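Hypothetical protein PA2218 (PDB 2HDW) is uncharacterised but adopts an alpha/beta hydrolase fold and probably acts as a hydrolase, its substrate unknown. Local coordinates at residues S112-F125 with L347-A360. Residues are numbered along the deposited sequence; the frame is centred on the assembly and turned at random.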
ATOM      1  N   SER A 112      -0.839   5.349  -7.613  1.00 10.51           N
ATOM      2  CA  SER A 112      -0.060   4.181  -8.018  1.00 11.84           C
ATOM      3  C   SER A 112      -0.721   2.795  -7.986  1.00 11.93           C
ATOM      4  O   SER A 112      -0.588   2.032  -8.948  1.00 11.58           O
ATOM      5  CB  SER A 112       1.245   4.126  -7.221  1.00 11.16           C
ATOM      6  OG  SER A 112       2.145   3.193  -7.800  1.00 12.04           O
ATOM      7  N   SER A 113      -1.411   2.449  -6.902  1.00 10.76           N
ATOM      8  CA  SER A 113      -2.037   1.129  -6.833  1.00 11.44           C
ATOM      9  C   SER A 113      -3.021   0.926  -7.985  1.00 11.70           C
ATOM     10  O   SER A 113      -3.114  -0.163  -8.552  1.00 12.53           O
ATOM     11  CB  SER A 113      -2.743   0.918  -5.483  1.00 10.21           C
ATOM     12  OG  SER A 113      -3.733   1.904  -5.236  1.00 10.74           O
ATOM     13  N   GLY A 114      -3.753   1.980  -8.329  1.00 12.99           N
ATOM     14  CA  GLY A 114      -4.702   1.892  -9.424  1.00 12.20           C
ATOM     15  C   GLY A 114      -3.994   1.637 -10.740  1.00 12.16           C
ATOM     16  O   GLY A 114      -4.442   0.822 -11.550  1.00 11.73           O
ATOM     17  N   LEU A 115      -2.887   2.341 -10.966  1.00 12.56           N
ATOM     18  CA  LEU A 115      -2.111   2.165 -12.192  1.00 12.03           C
ATOM     19  C   LEU A 115      -1.627   0.717 -12.284  1.00 12.19           C
ATOM     20  O   LEU A 115      -1.672   0.102 -13.350  1.00 12.67           O
ATOM     21  CB  LEU A 115      -0.906   3.108 -12.201  1.00 12.67           C
ATOM     22  CG  LEU A 115       0.086   2.919 -13.350  1.00 14.23           C
ATOM     23  CD1 LEU A 115      -0.593   3.230 -14.671  1.00 15.06           C
ATOM     24  CD2 LEU A 115       1.273   3.844 -13.142  1.00 18.20           C
ATOM     25  N   TYR A 116      -1.156   0.177 -11.163  1.00 11.87           N
ATOM     26  CA  TYR A 116      -0.690  -1.209 -11.124  1.00 10.90           C
ATOM     27  C   TYR A 116      -1.838  -2.175 -11.420  1.00 10.15           C
ATOM     28  O   TYR A 116      -1.696  -3.086 -12.234  1.00  9.55           O
ATOM     29  CB  TYR A 116      -0.110  -1.551  -9.751  1.00  9.10           C
ATOM     30  CG  TYR A 116       1.365  -1.263  -9.585  1.00 10.48           C
ATOM     31  CD1 TYR A 116       1.852   0.048  -9.539  1.00 10.76           C
ATOM     32  CD2 TYR A 116       2.271  -2.305  -9.427  1.00  7.42           C
ATOM     33  CE1 TYR A 116       3.219   0.302  -9.332  1.00  8.67           C
ATOM     34  CE2 TYR A 116       3.624  -2.063  -9.220  1.00  9.11           C
ATOM     35  CZ  TYR A 116       4.090  -0.766  -9.170  1.00  9.24           C
ATOM     36  OH  TYR A 116       5.430  -0.556  -8.933  1.00 12.08           O
ATOM     37  N   ALA A 117      -2.971  -1.971 -10.750  1.00 10.78           N
ATOM     38  CA  ALA A 117      -4.140  -2.833 -10.929  1.00  9.55           C
ATOM     39  C   ALA A 117      -4.649  -2.871 -12.367  1.00 10.27           C
ATOM     40  O   ALA A 117      -4.945  -3.941 -12.899  1.00  7.91           O
ATOM     41  CB  ALA A 117      -5.266  -2.396  -9.986  1.00  9.43           C
ATOM     42  N   GLN A 118      -4.761  -1.707 -12.998  1.00 10.36           N
ATOM     43  CA  GLN A 118      -5.242  -1.677 -14.371  1.00 12.96           C
ATOM     44  C   GLN A 118      -4.251  -2.348 -15.312  1.00 11.80           C
ATOM     45  O   GLN A 118      -4.642  -3.092 -16.210  1.00 12.56           O
ATOM     46  CB  GLN A 118      -5.489  -0.240 -14.842  1.00 12.66           C
ATOM     47  CG  GLN A 118      -6.127  -0.200 -16.225  1.00 12.91           C
ATOM     48  CD  GLN A 118      -6.530   1.188 -16.668  1.00 14.16           C
ATOM     49  OE1 GLN A 118      -5.685   2.027 -16.978  1.00 16.89           O
ATOM     50  NE2 GLN A 118      -7.828   1.435 -16.707  1.00 11.03           N
ATOM     51  N   THR A 119      -2.967  -2.076 -15.100  1.00 12.89           N
ATOM     52  CA  THR A 119      -1.914  -2.639 -15.933  1.00 13.22           C
ATOM     53  C   THR A 119      -1.887  -4.157 -15.821  1.00 12.91           C
ATOM     54  O   THR A 119      -1.748  -4.858 -16.823  1.00 13.10           O
ATOM     55  CB  THR A 119      -0.534  -2.084 -15.531  1.00 12.47           C
ATOM     56  OG1 THR A 119      -0.551  -0.658 -15.626  1.00 11.90           O
ATOM     57  CG2 THR A 119       0.558  -2.630 -16.447  1.00 15.77           C
ATOM     58  N   MET A 120      -2.029  -4.672 -14.606  1.00 11.77           N
ATOM     59  CA  MET A 120      -2.008  -6.116 -14.429  1.00 12.28           C
ATOM     60  C   MET A 120      -3.293  -6.747 -14.965  1.00 12.22           C
ATOM     61  O   MET A 120      -3.300  -7.908 -15.377  1.00  9.83           O
ATOM     62  CB  MET A 120      -1.779  -6.463 -12.958  1.00 12.35           C
ATOM     63  CG  MET A 120      -0.357  -6.131 -12.486  1.00 11.36           C
ATOM     64  SD  MET A 120       0.944  -7.031 -13.398  1.00  2.49           S
ATOM     65  CE  MET A 120       0.607  -8.613 -12.885  1.00  8.27           C
ATOM     66  N   ALA A 121      -4.376  -5.974 -14.980  1.00 13.47           N
ATOM     67  CA  ALA A 121      -5.641  -6.469 -15.519  1.00 13.67           C
ATOM     68  C   ALA A 121      -5.475  -6.619 -17.035  1.00 14.55           C
ATOM     69  O   ALA A 121      -6.097  -7.477 -17.656  1.00 13.43           O
ATOM     70  CB  ALA A 121      -6.760  -5.498 -15.208  1.00 12.75           C
ATOM     71  N   GLU A 122      -4.638  -5.776 -17.633  1.00 15.13           N
ATOM     72  CA  GLU A 122      -4.389  -5.876 -19.068  1.00 16.97           C
ATOM     73  C   GLU A 122      -3.522  -7.107 -19.303  1.00 16.91           C
ATOM     74  O   GLU A 122      -3.447  -7.624 -20.420  1.00 16.85           O
ATOM     75  CB  GLU A 122      -3.647  -4.643 -19.592  1.00 20.27           C
ATOM     76  CG  GLU A 122      -4.387  -3.326 -19.442  1.00 22.58           C
ATOM     77  CD  GLU A 122      -3.667  -2.185 -20.140  1.00 26.48           C
ATOM     78  OE1 GLU A 122      -2.439  -2.056 -19.956  1.00 25.66           O
ATOM     79  OE2 GLU A 122      -4.328  -1.415 -20.871  1.00 27.11           O
ATOM     80  N   ARG A 123      -2.861  -7.569 -18.242  1.00 16.68           N
ATOM     81  CA  ARG A 123      -1.990  -8.736 -18.326  1.00 16.63           C
ATOM     82  C   ARG A 123      -2.751 -10.038 -18.063  1.00 16.39           C
ATOM     83  O   ARG A 123      -2.141 -11.093 -17.908  1.00 17.13           O
ATOM     84  CB  ARG A 123      -0.830  -8.613 -17.330  1.00 17.82           C
ATOM     85  CG  ARG A 123      -0.008  -7.339 -17.462  1.00 19.77           C
ATOM     86  CD  ARG A 123       0.635  -7.225 -18.831  1.00 21.19           C
ATOM     87  NE  ARG A 123       1.293  -5.933 -19.032  1.00 23.06           N
ATOM     88  CZ  ARG A 123       2.610  -5.747 -19.037  1.00 20.29           C
ATOM     89  NH1 ARG A 123       3.435  -6.772 -18.852  1.00 20.45           N
ATOM     90  NH2 ARG A 123       3.104  -4.534 -19.245  1.00 19.29           N
ATOM     91  N   GLY A 124      -4.078  -9.961 -17.993  1.00 16.26           N
ATOM     92  CA  GLY A 124      -4.876 -11.161 -17.780  1.00 14.81           C
ATOM     93  C   GLY A 124      -5.334 -11.492 -16.370  1.00 15.66           C
ATOM     94  O   GLY A 124      -5.911 -12.557 -16.145  1.00 16.06           O
ATOM     95  N   PHE A 125      -5.093 -10.602 -15.412  1.00 14.07           N
ATOM     96  CA  PHE A 125      -5.511 -10.865 -14.035  1.00 11.74           C
ATOM     97  C   PHE A 125      -6.727 -10.024 -13.646  1.00 11.07           C
ATOM     98  O   PHE A 125      -6.966  -8.960 -14.208  1.00  9.42           O
ATOM     99  CB  PHE A 125      -4.361 -10.548 -13.061  1.00 12.85           C
ATOM    100  CG  PHE A 125      -3.107 -11.355 -13.303  1.00 11.05           C
ATOM    101  CD1 PHE A 125      -2.908 -12.571 -12.656  1.00 10.95           C
ATOM    102  CD2 PHE A 125      -2.134 -10.909 -14.195  1.00 11.97           C
ATOM    103  CE1 PHE A 125      -1.756 -13.332 -12.891  1.00 11.58           C
ATOM    104  CE2 PHE A 125      -0.975 -11.666 -14.440  1.00 10.96           C
ATOM    105  CZ  PHE A 125      -0.790 -12.876 -13.786  1.00 11.54           C
ATOM    106  N   LEU A 347       9.303   3.735  -9.291  1.00  9.19           N
ATOM    107  CA  LEU A 347       8.463   2.539  -9.296  1.00  9.42           C
ATOM    108  C   LEU A 347       7.008   2.817  -8.943  1.00 10.39           C
ATOM    109  O   LEU A 347       6.234   1.896  -8.688  1.00  9.89           O
ATOM    110  CB  LEU A 347       9.047   1.465  -8.359  1.00  8.53           C
ATOM    111  CG  LEU A 347      10.068   0.496  -8.988  1.00  8.12           C
ATOM    112  CD1 LEU A 347      11.202   1.275  -9.640  1.00  8.50           C
ATOM    113  CD2 LEU A 347      10.617  -0.449  -7.927  1.00  8.67           C
ATOM    114  N   TYR A 348       6.641   4.094  -8.929  1.00 12.21           N
ATOM    115  CA  TYR A 348       5.268   4.501  -8.647  1.00 11.66           C
ATOM    116  C   TYR A 348       4.476   4.512  -9.955  1.00 12.43           C
ATOM    117  O   TYR A 348       3.383   3.944 -10.047  1.00 11.97           O
ATOM    118  CB  TYR A 348       5.237   5.922  -8.060  1.00 13.42           C
ATOM    119  CG  TYR A 348       5.321   6.030  -6.549  1.00 15.74           C
ATOM    120  CD1 TYR A 348       5.842   4.992  -5.773  1.00 16.30           C
ATOM    121  CD2 TYR A 348       4.911   7.196  -5.896  1.00 17.08           C
ATOM    122  CE1 TYR A 348       5.951   5.112  -4.382  1.00 15.62           C
ATOM    123  CE2 TYR A 348       5.020   7.330  -4.512  1.00 18.13           C
ATOM    124  CZ  TYR A 348       5.541   6.282  -3.762  1.00 17.69           C
ATOM    125  OH  TYR A 348       5.660   6.411  -2.396  1.00 19.00           O
ATOM    126  N   ASP A 349       5.043   5.153 -10.975  1.00 12.20           N
ATOM    127  CA  ASP A 349       4.349   5.289 -12.252  1.00 13.10           C
ATOM    128  C   ASP A 349       5.183   5.176 -13.528  1.00 14.06           C
ATOM    129  O   ASP A 349       4.636   5.330 -14.619  1.00 14.74           O
ATOM    130  CB  ASP A 349       3.615   6.634 -12.273  1.00 12.69           C
ATOM    131  CG  ASP A 349       4.570   7.818 -12.165  1.00 12.83           C
ATOM    132  OD1 ASP A 349       5.751   7.597 -11.827  1.00 15.19           O
ATOM    133  OD2 ASP A 349       4.148   8.970 -12.416  1.00 11.67           O
ATOM    134  N   ARG A 350       6.484   4.927 -13.416  1.00 13.81           N
ATOM    135  CA  ARG A 350       7.312   4.824 -14.617  1.00 15.76           C
ATOM    136  C   ARG A 350       7.232   3.433 -15.241  1.00 17.31           C
ATOM    137  O   ARG A 350       7.796   2.469 -14.719  1.00 14.89           O
ATOM    138  CB  ARG A 350       8.773   5.159 -14.307  1.00 16.96           C
ATOM    139  CG  ARG A 350       9.025   6.574 -13.800  1.00 18.07           C
ATOM    140  CD  ARG A 350       8.519   7.643 -14.764  1.00 22.25           C
ATOM    141  NE  ARG A 350       9.073   8.958 -14.446  1.00 24.50           N
ATOM    142  CZ  ARG A 350       8.466  10.111 -14.706  1.00 24.77           C
ATOM    143  NH1 ARG A 350       7.274  10.116 -15.288  1.00 26.90           N
ATOM    144  NH2 ARG A 350       9.044  11.257 -14.379  1.00 24.07           N
ATOM    145  N   LEU A 351       6.532   3.343 -16.369  1.00 18.22           N
ATOM    146  CA  LEU A 351       6.354   2.077 -17.073  1.00 20.68           C
ATOM    147  C   LEU A 351       7.656   1.426 -17.520  1.00 20.98           C
ATOM    148  O   LEU A 351       7.746   0.202 -17.614  1.00 21.85           O
ATOM    149  CB  LEU A 351       5.436   2.279 -18.281  1.00 21.25           C
ATOM    150  CG  LEU A 351       3.953   1.951 -18.059  1.00 24.23           C
ATOM    151  CD1 LEU A 351       3.811   0.449 -17.887  1.00 23.96           C
ATOM    152  CD2 LEU A 351       3.399   2.688 -16.842  1.00 23.71           C
ATOM    153  N   ASP A 352       8.662   2.245 -17.793  1.00 20.98           N
ATOM    154  CA  ASP A 352       9.956   1.746 -18.230  1.00 22.30           C
ATOM    155  C   ASP A 352      10.848   1.396 -17.041  1.00 21.50           C
ATOM    156  O   ASP A 352      11.973   0.938 -17.217  1.00 20.40           O
ATOM    157  CB  ASP A 352      10.641   2.797 -19.107  1.00 25.91           C
ATOM    158  CG  ASP A 352      10.666   4.168 -18.456  1.00 30.01           C
ATOM    159  OD1 ASP A 352       9.583   4.664 -18.063  1.00 30.59           O
ATOM    160  OD2 ASP A 352      11.767   4.752 -18.339  1.00 33.55           O
ATOM    161  N   ARG A 353      10.340   1.615 -15.831  1.00 19.25           N
ATOM    162  CA  ARG A 353      11.099   1.313 -14.620  1.00 18.04           C
ATOM    163  C   ARG A 353      10.411   0.204 -13.819  1.00 14.79           C
ATOM    164  O   ARG A 353      11.070  -0.587 -13.139  1.00  9.79           O
ATOM    165  CB  ARG A 353      11.248   2.574 -13.757  1.00 21.31           C
ATOM    166  CG  ARG A 353      11.953   3.736 -14.458  1.00 26.57           C
ATOM    167  CD  ARG A 353      13.367   3.356 -14.867  1.00 29.60           C
ATOM    168  NE  ARG A 353      14.015   4.377 -15.690  1.00 34.52           N
ATOM    169  CZ  ARG A 353      14.445   5.552 -15.242  1.00 34.38           C
ATOM    170  NH1 ARG A 353      14.304   5.876 -13.965  1.00 35.07           N
ATOM    171  NH2 ARG A 353      15.028   6.403 -16.076  1.00 35.70           N
ATOM    172  N   ILE A 354       9.085   0.155 -13.897  1.00 13.17           N
ATOM    173  CA  ILE A 354       8.322  -0.883 -13.194  1.00 12.05           C
ATOM    174  C   ILE A 354       8.364  -2.151 -14.044  1.00 11.84           C
ATOM    175  O   ILE A 354       7.900  -2.152 -15.186  1.00 11.51           O
ATOM    176  CB  ILE A 354       6.845  -0.473 -12.995  1.00 11.47           C
ATOM    177  CG1 ILE A 354       6.766   0.850 -12.223  1.00  9.21           C
ATOM    178  CG2 ILE A 354       6.106  -1.566 -12.233  1.00 11.35           C
ATOM    179  CD1 ILE A 354       5.345   1.404 -12.091  1.00 13.16           C
ATOM    180  N   PRO A 355       8.918  -3.252 -13.501  1.00 11.06           N
ATOM    181  CA  PRO A 355       9.006  -4.516 -14.245  1.00 11.73           C
ATOM    182  C   PRO A 355       7.701  -5.313 -14.298  1.00 12.59           C
ATOM    183  O   PRO A 355       7.587  -6.373 -13.684  1.00 11.73           O
ATOM    184  CB  PRO A 355      10.118  -5.266 -13.512  1.00 10.40           C
ATOM    185  CG  PRO A 355       9.907  -4.849 -12.095  1.00 11.48           C
ATOM    186  CD  PRO A 355       9.618  -3.354 -12.205  1.00 12.01           C
ATOM    187  N   PHE A 356       6.722  -4.809 -15.046  1.00 13.15           N
ATOM    188  CA  PHE A 356       5.438  -5.489 -15.146  1.00 12.90           C
ATOM    189  C   PHE A 356       5.536  -6.859 -15.806  1.00 14.69           C
ATOM    190  O   PHE A 356       4.803  -7.771 -15.432  1.00 14.90           O
ATOM    191  CB  PHE A 356       4.422  -4.615 -15.887  1.00 13.90           C
ATOM    192  CG  PHE A 356       3.839  -3.515 -15.041  1.00 14.97           C
ATOM    193  CD1 PHE A 356       3.102  -3.816 -13.899  1.00 15.36           C
ATOM    194  CD2 PHE A 356       4.011  -2.182 -15.397  1.00 14.49           C
ATOM    195  CE1 PHE A 356       2.541  -2.807 -13.123  1.00 16.84           C
ATOM    196  CE2 PHE A 356       3.454  -1.158 -14.630  1.00 15.85           C
ATOM    197  CZ  PHE A 356       2.720  -1.468 -13.493  1.00 15.99           C
ATOM    198  N   ASP A 357       6.426  -7.012 -16.786  1.00 14.76           N
ATOM    199  CA  ASP A 357       6.582  -8.315 -17.438  1.00 14.63           C
ATOM    200  C   ASP A 357       6.921  -9.341 -16.355  1.00 14.27           C
ATOM    201  O   ASP A 357       6.286 -10.392 -16.259  1.00 14.44           O
ATOM    202  CB  ASP A 357       7.719  -8.293 -18.469  1.00 15.40           C
ATOM    203  CG  ASP A 357       7.353  -7.558 -19.755  1.00 18.95           C
ATOM    204  OD1 ASP A 357       6.293  -6.905 -19.809  1.00 18.38           O
ATOM    205  OD2 ASP A 357       8.151  -7.633 -20.719  1.00 19.55           O
ATOM    206  N   ARG A 358       7.928  -9.018 -15.546  1.00 12.81           N
ATOM    207  CA  ARG A 358       8.379  -9.888 -14.463  1.00 13.45           C
ATOM    208  C   ARG A 358       7.319 -10.114 -13.404  1.00 11.78           C
ATOM    209  O   ARG A 358       7.213 -11.204 -12.853  1.00 11.89           O
ATOM    210  CB  ARG A 358       9.620  -9.302 -13.794  1.00 17.78           C
ATOM    211  CG  ARG A 358      10.907 -10.053 -14.080  1.00 22.64           C
ATOM    212  CD  ARG A 358      11.267 -11.031 -12.967  1.00 25.58           C
ATOM    213  NE  ARG A 358      10.329 -12.139 -12.836  1.00 26.36           N
ATOM    214  CZ  ARG A 358      10.453 -13.123 -11.947  1.00 25.53           C
ATOM    215  NH1 ARG A 358      11.483 -13.135 -11.111  1.00 24.24           N
ATOM    216  NH2 ARG A 358       9.546 -14.096 -11.890  1.00 21.91           N
ATOM    217  N   ILE A 359       6.553  -9.077 -13.092  1.00 12.70           N
ATOM    218  CA  ILE A 359       5.508  -9.214 -12.096  1.00 11.15           C
ATOM    219  C   ILE A 359       4.418 -10.146 -12.633  1.00 11.94           C
ATOM    220  O   ILE A 359       3.970 -11.049 -11.928  1.00 11.55           O
ATOM    221  CB  ILE A 359       4.916  -7.838 -11.719  1.00 12.00           C
ATOM    222  CG1 ILE A 359       6.005  -6.977 -11.059  1.00 10.00           C
ATOM    223  CG2 ILE A 359       3.740  -8.018 -10.776  1.00  6.63           C
ATOM    224  CD1 ILE A 359       5.571  -5.564 -10.704  1.00 10.58           C
ATOM    225  N   ALA A 360       4.011  -9.942 -13.884  1.00 12.04           N
ATOM    226  CA  ALA A 360       2.991 -10.788 -14.497  1.00 11.48           C
ATOM    227  C   ALA A 360       3.515 -12.224 -14.613  1.00 12.34           C
ATOM    228  O   ALA A 360       2.799 -13.188 -14.318  1.00 11.77           O
ATOM    229  CB  ALA A 360       2.626 -10.250 -15.885  1.00 12.33           C
TER
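The ring of Phe356 is clamped between Thr119 CG2, 3.5 Å from the ring centroid and almost on its normal as a CH-pi contact, and Ile354 CG2 over the opposite face. OG1 of Thr119 lies beside the backbone N (chi1 -57°) and turns back to Leu115 O, which leaves CG2 anti to that N and facing the ring. An edge of Phe356 then meets one face of Tyr116 in an edge-to-face pair, centroids 5.1 Å apart and planes at 65°. Met120 SD adds an oblique Met-aromatic contact, 3.9 Å from Phe356 CD1, and its bent chain carries CE to 3.6 Å from Ala360 CA.

Two hydroxyls fasten the start of helix 112-122 to the carbonyls of the short helix 346-349. Tyr116 OH donates to Leu347 O (2.6 Å) in the carbonyl plane and also bonds Ser201 OG, which together hold the phenol end in place. Ser112 OG donates to a lone pair of Tyr348 O at 2.7 Å.

The solvent side is looser. There Arg123 lays its guanidinium over Phe356 CB, and NH1 forms a salt bridge of 3.0 Å to the anti side of Asp357 OD1; Leu115 CD2 and Leu351 CD2 only graze at 4.4 Å.

Helix 112-122 and the start of helix 356-366 (residues 356-360) cross at -67°, as neighbours on the alpha/beta hydrolase sheet. On the sheet side Met120 touches strands 96-102 and 126-130, and Phe125 touches strand 96-102, while Tyr266 of helix 258-267 closes over Ser112 and Tyr348.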